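Local coordinates for protein GENE 22 product (Bacillus phage spp1, PDB 2XC8) that is of unknown function but has a fold similar to a domain of the receptor-binding protein of lactococcal phage p2, at residues I4-A9 against L115-D120; T20-E25 against S45-P50; M59-M64 against S74-Y79. All blocks are in the same frame, centred on the assembly; numbering follows the deposited sequence.

Contact 1: I4-A9 against L115-D120; sequences IVNRKA and LYEKED
V5, R7 and A9 exchange four main-chain hydrogen bonds with L115 and E117 that zip 4-9 to 115-120, in a register that sets N6 beside L115, R7 beside Y116 and K8 beside E117. L115 N gives to V5 O, R7 N to L115 O, E117 N to R7 O at 2.7 Å, and A9 N to E117 O with an almost straight N-H...O angle of 174°. Three CA-H...O contacts thicken the seam, among them N6 CA to L115 O at 3.4 Å, so L115 O, R7 O and E117 O each receive an N-H and a C-H. Strands 2-8 and 109-117 thus run side by side in the same direction: a parallel pair in an otherwise antiparallel five-stranded sheet, with 2-8 as its outermost strand within the chain.

N6, K8, L115 and E117 project from one face. The amide of N6 lies alongside L115, both pointing the same way, with ND2 3.5 Å from L115 CB. I4 reaches the CD1 branch of that leucine with its CG2 methyl, at 3.7 Å; CG2 stands anti to the backbone N of I4 while CG1 turns beside it. On the other face Y116 is met obliquely by the CB of A9, 4.2 Å from CD1.

At the C-terminal end of the ladder the contact turns polar. K8 stretches its extended chain along the loop, CG 3.7 Å from K118 O, and its ammonium donates to D120 O at 3.2 Å, although D120 itself is poorly ordered. K8 NZ stays 5.4 Å from E117 OE1, so the opposite charges are near but not paired. One water joins A9 O, to which it donates, with E119 N, from which it accepts. At the other end, I4 N is hydrogen-bonded to E16 of the second subunit.

Contact 2: T20-E25 against S45-P50; sequences TETGIE and SFDLTP
The F46 ring takes I24 over one face: I24 CB, displaced toward the rim, makes a CH-pi contact with the ring centroid at 4.0 Å. Its direction is 24° off the ring normal. CB and CG1 of I24 bear on CZ while CG2 faces CE2, so the branched side chain straddles the outer end of the ring. F46 is placed for this by a chi1 of 61°, which sets CG between its backbone N and carbonyl carbon, and the two side chains then lie side by side, pointing the same way. L48 continues the apolar face, its CD1 3.9 Å from I24 CG1.

The backbones form an antiparallel ladder. I24 and F46 are its hydrogen-bonded pair, I24 N donating at 170° to F46 O and F46 N returning the bond to I24 O. Just past the last strand residue, D47, L48 N uses a lone pair of T22 O, in the carbonyl plane, at 2.9 Å. G23 lets the strands close to 4.1 Å between its CA and that of D47, and its CA makes a CA-H...O contact to F46 O at 3.3 Å. T20 OG1 accepts from G23 N in an ST motif, bracing the bend that leads into the strand, and L48 centres an inverse gamma turn. On the opposite face, E25 CG rests 3.9 Å from S45 CB.

G23-E25 and S45-D47 form the open end of the hairpin 23-33/37-47, with T20-T22 leading in from strand 17-19. The face carrying I24, F46 and L48 packs on the five-stranded sheet: F46 on V99, and L48 on Y58, V101 and V103, of strands 93-103 and 56-64.

Contact 3: M59-M64 against S74-Y79; sequences MLYLHM and SLCKAY
Y61 and C76 form the apolar centre, with Y61 CE2 3.6 Å from C76 CB and the hydroxyl end of the ring lying by the same carbon. The residues belong to the beta hairpin of strands 56-64 and 71-79, the latter outermost in the five-stranded sheet within this chain. C76 carries its SG anti to its own backbone N (chi1 -176°), and SG is joined in a disulfide to C86, which ties this edge strand to a loop that also touches M59 and Y61. M59, a selenomethionine, meets C76 CB with its own CB at 4.1 Å, beyond which its chain bends away. On the reverse face L60 and L75 pair more loosely, CD1 to CD1; L75 CD1 lies nearer to M59 O, at 3.4 Å.

Between these faces the ladder is regular and antiparallel. M59 with C76 and Y61 with S74 are hydrogen-bonded pairs, each linked by two bonds, while L60 and L75 form the non-hydrogen-bonded pair between them. Y61 N to S74 O is short at 2.7 Å and nearly straight at 170°. The outer flank of 74-76 is occupied too: S74, L75 and C76 pair in parallel with a strand of the third subunit, so the sheet continues across the interface.

Farther along, the contact turns polar. H63 has its CG between backbone N and carbonyl carbon (chi1 48°), which swings the imidazole toward S74, while its ND1 is hydrogen-bonded to E92 and its ring meets that of Y88. Held from both nitrogens, the imidazole is fixed in its rotation: NE2 and S74 OG share a hydrogen bond of 2.7 Å at the ring edge.

Contacts 1 and 3 lie at the two strands that are outermost, within this chain, in the same mixed sheet, their centres 20 Å apart on opposite sides of the chain's centre. Contact 2 belongs to the second sheet and touches contact 3 directly: F46 CZ lies 3.8 Å from L75 CD1, and F46 CE2 4.1 Å from L60 CD2, so this phenylalanine bridges the two sheets. Contact 1 stays apart from both, its nearest atoms about 8 Å from either. In sequence, 20-25/45-50 closes before 59-64/74-79 opens, and 4-9/115-120 brackets the two. Contacts 1 and 2 touch the second subunit; contact 2 also meets the third, into which contact 3 continues its sheet.

Contact 1: I4-A9 against L115-D120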
loop_
_atom_site.group_PDB
_atom_site.type_symbol
_atom_site.label_atom_id
_atom_site.label_comp_id
_atom_site.label_asym_id
_atom_site.label_seq_id
_atom_site.Cartn_x
_atom_site.Cartn_y
_atom_site.Cartn_z
ATOM N N ILE B 4 -0.308 6.130 -2.839
ATOM C CA ILE B 4 -0.190 5.859 -1.410
ATOM C C ILE B 4 0.659 6.928 -0.724
ATOM O O ILE B 4 1.768 7.244 -1.175
ATOM C CB ILE B 4 0.326 4.423 -1.135
ATOM C CG1 ILE B 4 -0.786 3.418 -1.470
ATOM C CG2 ILE B 4 0.799 4.274 0.315
ATOM C CD1 ILE B 4 -0.441 1.958 -1.227
ATOM N N VAL B 5 0.114 7.490 0.355
ATOM C CA VAL B 5 0.803 8.523 1.124
ATOM C C VAL B 5 1.048 8.067 2.565
ATOM O O VAL B 5 0.117 7.949 3.367
ATOM C CB VAL B 5 0.055 9.890 1.071
ATOM C CG1 VAL B 5 0.680 10.895 2.040
ATOM C CG2 VAL B 5 0.086 10.456 -0.346
ATOM N N ASN B 6 2.317 7.794 2.862
ATOM C CA ASN B 6 2.759 7.448 4.207
ATOM C C ASN B 6 3.051 8.714 5.004
ATOM O O ASN B 6 3.749 9.608 4.519
ATOM C CB ASN B 6 4.022 6.577 4.154
ATOM C CG ASN B 6 3.792 5.241 3.464
ATOM O OD1 ASN B 6 4.437 4.930 2.462
ATOM N ND2 ASN B 6 2.872 4.445 3.999
ATOM N N ARG B 7 2.514 8.794 6.220
ATOM C CA ARG B 7 2.784 9.931 7.102
ATOM C C ARG B 7 2.919 9.536 8.572
ATOM O O ARG B 7 2.164 8.700 9.074
ATOM C CB ARG B 7 1.718 11.024 6.954
ATOM C CG ARG B 7 2.120 12.335 7.636
ATOM C CD ARG B 7 1.024 13.383 7.570
ATOM N NE ARG B 7 1.560 14.708 7.883
ATOM C CZ ARG B 7 1.791 15.658 6.981
ATOM N NH1 ARG B 7 1.518 15.449 5.695
ATOM N NH2 ARG B 7 2.286 16.827 7.367
ATOM N N LYS B 8 3.888 10.152 9.246
ATOM C CA LYS B 8 4.084 9.979 10.681
ATOM C C LYS B 8 3.157 10.914 11.450
ATOM O O LYS B 8 3.205 12.135 11.275
ATOM C CB LYS B 8 5.546 10.234 11.062
ATOM C CG LYS B 8 6.515 9.183 10.539
ATOM C CD LYS B 8 7.956 9.544 10.851
ATOM C CE LYS B 8 8.910 8.487 10.316
ATOM N NZ LYS B 8 10.334 8.832 10.589
ATOM N N ALA B 9 2.309 10.329 12.292
ATOM C CA ALA B 9 1.326 11.089 13.064
ATOM C C ALA B 9 1.134 10.504 14.460
ATOM O O ALA B 9 1.466 9.341 14.707
ATOM C CB ALA B 9 -0.005 11.142 12.318
ATOM N N LEU B 115 -1.808 6.271 4.588
ATOM C CA LEU B 115 -1.364 5.280 5.565
ATOM C C LEU B 115 -0.599 5.942 6.705
ATOM O O LEU B 115 0.540 6.385 6.530
ATOM C CB LEU B 115 -0.503 4.197 4.900
ATOM C CG LEU B 115 -1.130 3.274 3.847
ATOM C CD1 LEU B 115 -0.084 2.315 3.306
ATOM C CD2 LEU B 115 -2.319 2.496 4.405
ATOM N N TYR B 116 -1.233 6.008 7.874
ATOM C CA TYR B 116 -0.642 6.691 9.021
ATOM C C TYR B 116 0.298 5.765 9.787
ATOM O O TYR B 116 -0.005 4.594 10.030
ATOM C CB TYR B 116 -1.705 7.450 9.824
ATOM C CG TYR B 116 -2.396 8.517 8.996
ATOM C CD1 TYR B 116 -1.800 9.762 8.783
ATOM C CD2 TYR B 116 -3.633 8.269 8.404
ATOM C CE1 TYR B 116 -2.428 10.737 8.009
ATOM C CE2 TYR B 116 -4.269 9.236 7.632
ATOM C CZ TYR B 116 -3.662 10.466 7.438
ATOM O OH TYR B 116 -4.289 11.425 6.677
ATOM N N GLU B 117 1.442 6.335 10.162
ATOM C CA GLU B 117 2.491 5.589 10.841
ATOM C C GLU B 117 2.895 6.159 12.204
ATOM O O GLU B 117 2.590 7.314 12.516
ATOM C CB GLU B 117 3.662 5.744 9.871
ATOM C CG GLU B 117 4.540 4.523 9.670
ATOM C CD GLU B 117 5.639 4.797 8.651
ATOM O OE1 GLU B 117 6.792 5.032 9.074
ATOM O OE2 GLU B 117 5.350 4.794 7.432
ATOM N N LYS B 118 3.585 5.346 13.006
ATOM C CA LYS B 118 4.134 5.773 14.301
ATOM C C LYS B 118 5.287 6.766 14.112
ATOM O O LYS B 118 6.111 6.601 13.209
ATOM C CB LYS B 118 4.596 4.545 15.106
ATOM C CG LYS B 118 5.345 4.827 16.421
ATOM C CD LYS B 118 4.428 5.363 17.514
ATOM C CE LYS B 118 5.107 5.299 18.903
ATOM N NZ LYS B 118 4.167 5.721 19.982
ATOM N N GLU B 119 5.339 7.788 14.967
ATOM C CA GLU B 119 6.378 8.825 14.902
ATOM C C GLU B 119 7.757 8.333 15.370
ATOM O O GLU B 119 7.904 7.183 15.795
ATOM C CB GLU B 119 5.953 10.075 15.687
ATOM C CG GLU B 119 4.952 10.968 14.950
ATOM C CD GLU B 119 4.573 12.228 15.724
ATOM O OE1 GLU B 119 4.873 12.316 16.935
ATOM O OE2 GLU B 119 3.964 13.133 15.114
ATOM N N ASP B 120 8.753 9.219 15.278
ATOM C CA ASP B 120 10.152 8.936 15.646
ATOM C C ASP B 120 10.779 7.821 14.811
ATOM O O ASP B 120 10.685 7.823 13.584
ATOM C CB ASP B 120 10.297 8.630 17.147
ATOM C CG ASP B 120 9.743 9.738 18.034
ATOM O OD1 ASP B 120 9.611 10.890 17.565
ATOM O OD2 ASP B 120 9.442 9.452 19.213
HETATM O O HOH W 1 3.190 8.368 16.885
#

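Contact 2: T20-E25 against S45-P50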
loop_
_atom_site.group_PDB
_atom_site.type_symbol
_atom_site.label_atom_id
_atom_site.label_comp_id
_atom_site.label_asym_id
_atom_site.label_seq_id
_atom_site.Cartn_x
_atom_site.Cartn_y
_atom_site.Cartn_z
ATOM N N THR B 20 -8.150 -3.089 -4.610
ATOM C CA THR B 20 -8.404 -4.351 -5.299
ATOM C C THR B 20 -8.948 -4.020 -6.688
ATOM O O THR B 20 -9.149 -2.845 -7.005
ATOM C CB THR B 20 -9.407 -5.234 -4.519
ATOM O OG1 THR B 20 -10.656 -4.543 -4.389
ATOM C CG2 THR B 20 -8.872 -5.570 -3.130
ATOM N N GLU B 21 -9.172 -4.989 -7.538
ATOM C CA GLU B 21 -9.705 -4.741 -8.844
ATOM C C GLU B 21 -11.140 -4.236 -8.786
ATOM O O GLU B 21 -11.550 -3.509 -9.617
ATOM C CB GLU B 21 -9.527 -5.983 -9.732
ATOM C CG GLU B 21 -8.440 -5.805 -10.843
ATOM C CD GLU B 21 -7.534 -7.029 -11.183
ATOM O OE1 GLU B 21 -8.005 -8.176 -11.314
ATOM O OE2 GLU B 21 -6.338 -6.814 -11.381
ATOM N N THR B 22 -11.879 -4.573 -7.754
ATOM C CA THR B 22 -13.272 -4.146 -7.605
ATOM C C THR B 22 -13.432 -2.894 -6.737
ATOM O O THR B 22 -14.360 -2.109 -6.951
ATOM C CB THR B 22 -14.174 -5.275 -7.049
ATOM O OG1 THR B 22 -13.621 -5.782 -5.829
ATOM C CG2 THR B 22 -14.304 -6.412 -8.058
ATOM N N GLY B 23 -12.539 -2.705 -5.766
ATOM C CA GLY B 23 -12.617 -1.536 -4.888
ATOM C C GLY B 23 -11.511 -1.380 -3.862
ATOM O O GLY B 23 -10.326 -1.479 -4.188
ATOM N N ILE B 24 -11.915 -1.119 -2.620
ATOM C CA ILE B 24 -10.989 -0.869 -1.516
ATOM C C ILE B 24 -11.220 -1.870 -0.385
ATOM O O ILE B 24 -12.361 -2.143 -0.009
ATOM C CB ILE B 24 -11.122 0.592 -0.977
ATOM C CG1 ILE B 24 -10.755 1.624 -2.060
ATOM C CG2 ILE B 24 -10.299 0.806 0.303
ATOM C CD1 ILE B 24 -9.294 1.597 -2.533
ATOM N N GLU B 25 -10.125 -2.415 0.138
ATOM C CA GLU B 25 -10.155 -3.316 1.285
ATOM C C GLU B 25 -9.352 -2.748 2.445
ATOM O O GLU B 25 -8.164 -2.450 2.303
ATOM C CB GLU B 25 -9.592 -4.685 0.908
ATOM C CG GLU B 25 -10.644 -5.759 0.698
ATOM C CD GLU B 25 -10.044 -7.062 0.202
ATOM O OE1 GLU B 25 -8.984 -7.485 0.720
ATOM O OE2 GLU B 25 -10.642 -7.673 -0.711
ATOM N N SER B 45 -14.811 -2.792 3.672
ATOM C CA SER B 45 -14.543 -2.743 2.274
ATOM C C SER B 45 -15.695 -2.181 1.436
ATOM O O SER B 45 -16.807 -2.199 1.868
ATOM C CB SER B 45 -14.017 -4.099 1.788
ATOM O OG SER B 45 -15.006 -5.040 1.668
ATOM N N PHE B 46 -15.398 -1.654 0.254
ATOM C CA PHE B 46 -16.410 -1.105 -0.646
ATOM C C PHE B 46 -15.958 -1.144 -2.103
ATOM O O PHE B 46 -14.763 -1.045 -2.395
ATOM C CB PHE B 46 -16.820 0.318 -0.229
ATOM C CG PHE B 46 -15.694 1.323 -0.246
ATOM C CD1 PHE B 46 -15.478 2.127 -1.364
ATOM C CD2 PHE B 46 -14.868 1.488 0.864
ATOM C CE1 PHE B 46 -14.447 3.065 -1.383
ATOM C CE2 PHE B 46 -13.834 2.422 0.854
ATOM C CZ PHE B 46 -13.624 3.213 -0.272
ATOM N N ASP B 47 -16.923 -1.290 -3.009
ATOM C CA ASP B 47 -16.654 -1.268 -4.443
ATOM C C ASP B 47 -16.429 0.162 -4.918
ATOM O O ASP B 47 -17.095 1.091 -4.455
ATOM C CB ASP B 47 -17.817 -1.888 -5.225
ATOM C CG ASP B 47 -18.047 -3.353 -4.885
ATOM O OD1 ASP B 47 -17.066 -4.074 -4.603
ATOM O OD2 ASP B 47 -19.218 -3.787 -4.912
ATOM N N LEU B 48 -15.486 0.331 -5.841
ATOM C CA LEU B 48 -15.271 1.618 -6.492
ATOM C C LEU B 48 -16.106 1.667 -7.771
ATOM O O LEU B 48 -15.577 1.712 -8.887
ATOM C CB LEU B 48 -13.781 1.858 -6.761
ATOM C CG LEU B 48 -12.908 2.158 -5.535
ATOM C CD1 LEU B 48 -11.436 1.959 -5.860
ATOM C CD2 LEU B 48 -13.157 3.566 -4.993
ATOM N N THR B 49 -17.423 1.650 -7.577
ATOM C CA THR B 49 -18.397 1.559 -8.659
ATOM C C THR B 49 -18.470 2.862 -9.455
ATOM O O THR B 49 -18.723 3.926 -8.884
ATOM C CB THR B 49 -19.803 1.192 -8.120
ATOM O OG1 THR B 49 -19.703 0.074 -7.229
ATOM C CG2 THR B 49 -20.755 0.840 -9.259
ATOM N N PRO B 50 -18.241 2.781 -10.778
ATOM C CA PRO B 50 -18.385 3.964 -11.618
ATOM C C PRO B 50 -19.847 4.221 -11.976
ATOM O O PRO B 50 -20.684 3.323 -11.863
ATOM C CB PRO B 50 -17.585 3.599 -12.871
ATOM C CG PRO B 50 -17.670 2.116 -12.957
ATOM C CD PRO B 50 -17.834 1.591 -11.553
#

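Contact 3: M59-M64 against S74-Y79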
loop_
_atom_site.group_PDB
_atom_site.type_symbol
_atom_site.label_atom_id
_atom_site.label_comp_id
_atom_site.label_asym_id
_atom_site.label_seq_id
_atom_site.Cartn_x
_atom_site.Cartn_y
_atom_site.Cartn_z
HETATM N N MSE B 59 -15.355 8.750 -0.425
HETATM C CA MSE B 59 -14.730 9.235 0.771
HETATM C C MSE B 59 -14.944 8.406 1.998
HETATM O O MSE B 59 -16.031 8.197 2.433
HETATM C CB MSE B 59 -15.214 10.629 1.048
HETATM C CG MSE B 59 -14.114 11.567 1.268
HETATM SE SE MSE B 59 -13.632 12.613 -0.229
HETATM C CE MSE B 59 -14.482 14.152 0.398
ATOM N N LEU B 60 -13.856 7.939 2.561
ATOM C CA LEU B 60 -13.932 7.069 3.730
ATOM C C LEU B 60 -13.501 7.812 4.993
ATOM O O LEU B 60 -12.425 8.411 5.034
ATOM C CB LEU B 60 -13.076 5.814 3.514
ATOM C CG LEU B 60 -13.101 4.697 4.563
ATOM C CD1 LEU B 60 -14.459 4.005 4.626
ATOM C CD2 LEU B 60 -12.004 3.684 4.275
ATOM N N TYR B 61 -14.352 7.768 6.014
ATOM C CA TYR B 61 -14.100 8.466 7.274
ATOM C C TYR B 61 -13.916 7.496 8.437
ATOM O O TYR B 61 -14.669 6.531 8.577
ATOM C CB TYR B 61 -15.244 9.433 7.603
ATOM C CG TYR B 61 -15.633 10.374 6.482
ATOM C CD1 TYR B 61 -14.757 11.364 6.037
ATOM C CD2 TYR B 61 -16.888 10.288 5.883
ATOM C CE1 TYR B 61 -15.115 12.233 5.010
ATOM C CE2 TYR B 61 -17.257 11.154 4.857
ATOM C CZ TYR B 61 -16.366 12.123 4.427
ATOM O OH TYR B 61 -16.727 12.981 3.413
ATOM N N LEU B 62 -12.907 7.762 9.263
ATOM C CA LEU B 62 -12.728 7.049 10.522
ATOM C C LEU B 62 -12.988 8.021 11.666
ATOM O O LEU B 62 -12.239 8.978 11.864
ATOM C CB LEU B 62 -11.323 6.443 10.623
ATOM C CG LEU B 62 -11.038 5.482 11.783
ATOM C CD1 LEU B 62 -11.764 4.153 11.599
ATOM C CD2 LEU B 62 -9.544 5.252 11.941
ATOM N N HIS B 63 -14.068 7.774 12.402
ATOM C CA HIS B 63 -14.498 8.663 13.478
ATOM C C HIS B 63 -14.746 7.901 14.775
ATOM O O HIS B 63 -14.967 6.688 14.763
ATOM C CB HIS B 63 -15.753 9.435 13.063
ATOM C CG HIS B 63 -16.818 8.571 12.464
ATOM N ND1 HIS B 63 -17.749 7.901 13.228
ATOM C CD2 HIS B 63 -17.090 8.256 11.177
ATOM C CE1 HIS B 63 -18.553 7.215 12.435
ATOM N NE2 HIS B 63 -18.174 7.413 11.186
HETATM N N MSE B 64 -14.711 8.626 15.890
HETATM C CA MSE B 64 -14.855 8.029 17.212
HETATM C C MSE B 64 -15.880 8.730 18.098
HETATM O O MSE B 64 -15.961 9.961 18.112
HETATM C CB MSE B 64 -13.506 8.037 17.939
HETATM C CG MSE B 64 -13.504 7.329 19.290
HETATM SE SE MSE B 64 -11.969 7.805 20.392
HETATM C CE MSE B 64 -10.557 7.123 19.239
ATOM N N SER B 74 -17.361 5.450 8.104
ATOM C CA SER B 74 -18.419 6.065 7.309
ATOM C C SER B 74 -17.920 6.279 5.887
ATOM O O SER B 74 -16.750 6.605 5.676
ATOM C CB SER B 74 -18.851 7.400 7.913
ATOM O OG SER B 74 -19.727 7.205 9.009
ATOM N N LEU B 75 -18.807 6.090 4.914
ATOM C CA LEU B 75 -18.462 6.311 3.515
ATOM C C LEU B 75 -19.397 7.321 2.871
ATOM O O LEU B 75 -20.622 7.189 2.946
ATOM C CB LEU B 75 -18.483 4.996 2.725
ATOM C CG LEU B 75 -18.122 5.013 1.234
ATOM C CD1 LEU B 75 -16.618 5.149 1.019
ATOM C CD2 LEU B 75 -18.641 3.757 0.552
ATOM N N CYS B 76 -18.806 8.333 2.245
ATOM C CA CYS B 76 -19.565 9.277 1.444
ATOM C C CYS B 76 -19.294 9.046 -0.036
ATOM O O CYS B 76 -18.148 8.852 -0.452
ATOM C CB CYS B 76 -19.241 10.719 1.833
ATOM S SG CYS B 76 -20.232 11.943 0.952
ATOM N N LYS B 77 -20.349 9.034 -0.822
ATOM C CA LYS B 77 -20.289 8.964 -2.253
ATOM C C LYS B 77 -20.910 10.200 -2.898
ATOM O O LYS B 77 -21.968 10.620 -2.591
ATOM C CB LYS B 77 -21.015 7.720 -2.715
ATOM C CG LYS B 77 -20.678 7.215 -4.067
ATOM C CD LYS B 77 -21.771 6.323 -4.625
ATOM C CE LYS B 77 -21.608 6.081 -6.118
ATOM N NZ LYS B 77 -22.097 4.776 -6.592
ATOM N N ALA B 78 -20.210 10.789 -3.816
ATOM C CA ALA B 78 -20.717 11.965 -4.517
ATOM C C ALA B 78 -20.585 11.823 -6.025
ATOM O O ALA B 78 -19.548 11.393 -6.531
ATOM C CB ALA B 78 -20.006 13.222 -4.037
ATOM N N TYR B 79 -21.647 12.191 -6.733
ATOM C CA TYR B 79 -21.649 12.202 -8.189
ATOM C C TYR B 79 -21.237 13.590 -8.660
ATOM O O TYR B 79 -21.902 14.581 -8.343
ATOM C CB TYR B 79 -23.037 11.835 -8.725
ATOM C CG TYR B 79 -23.504 10.450 -8.328
ATOM C CD1 TYR B 79 -23.355 9.368 -9.194
ATOM C CD2 TYR B 79 -24.095 10.219 -7.082
ATOM C CE1 TYR B 79 -23.781 8.092 -8.835
ATOM C CE2 TYR B 79 -24.522 8.949 -6.712
ATOM C CZ TYR B 79 -24.363 7.891 -7.592
ATOM O OH TYR B 79 -24.787 6.633 -7.232
#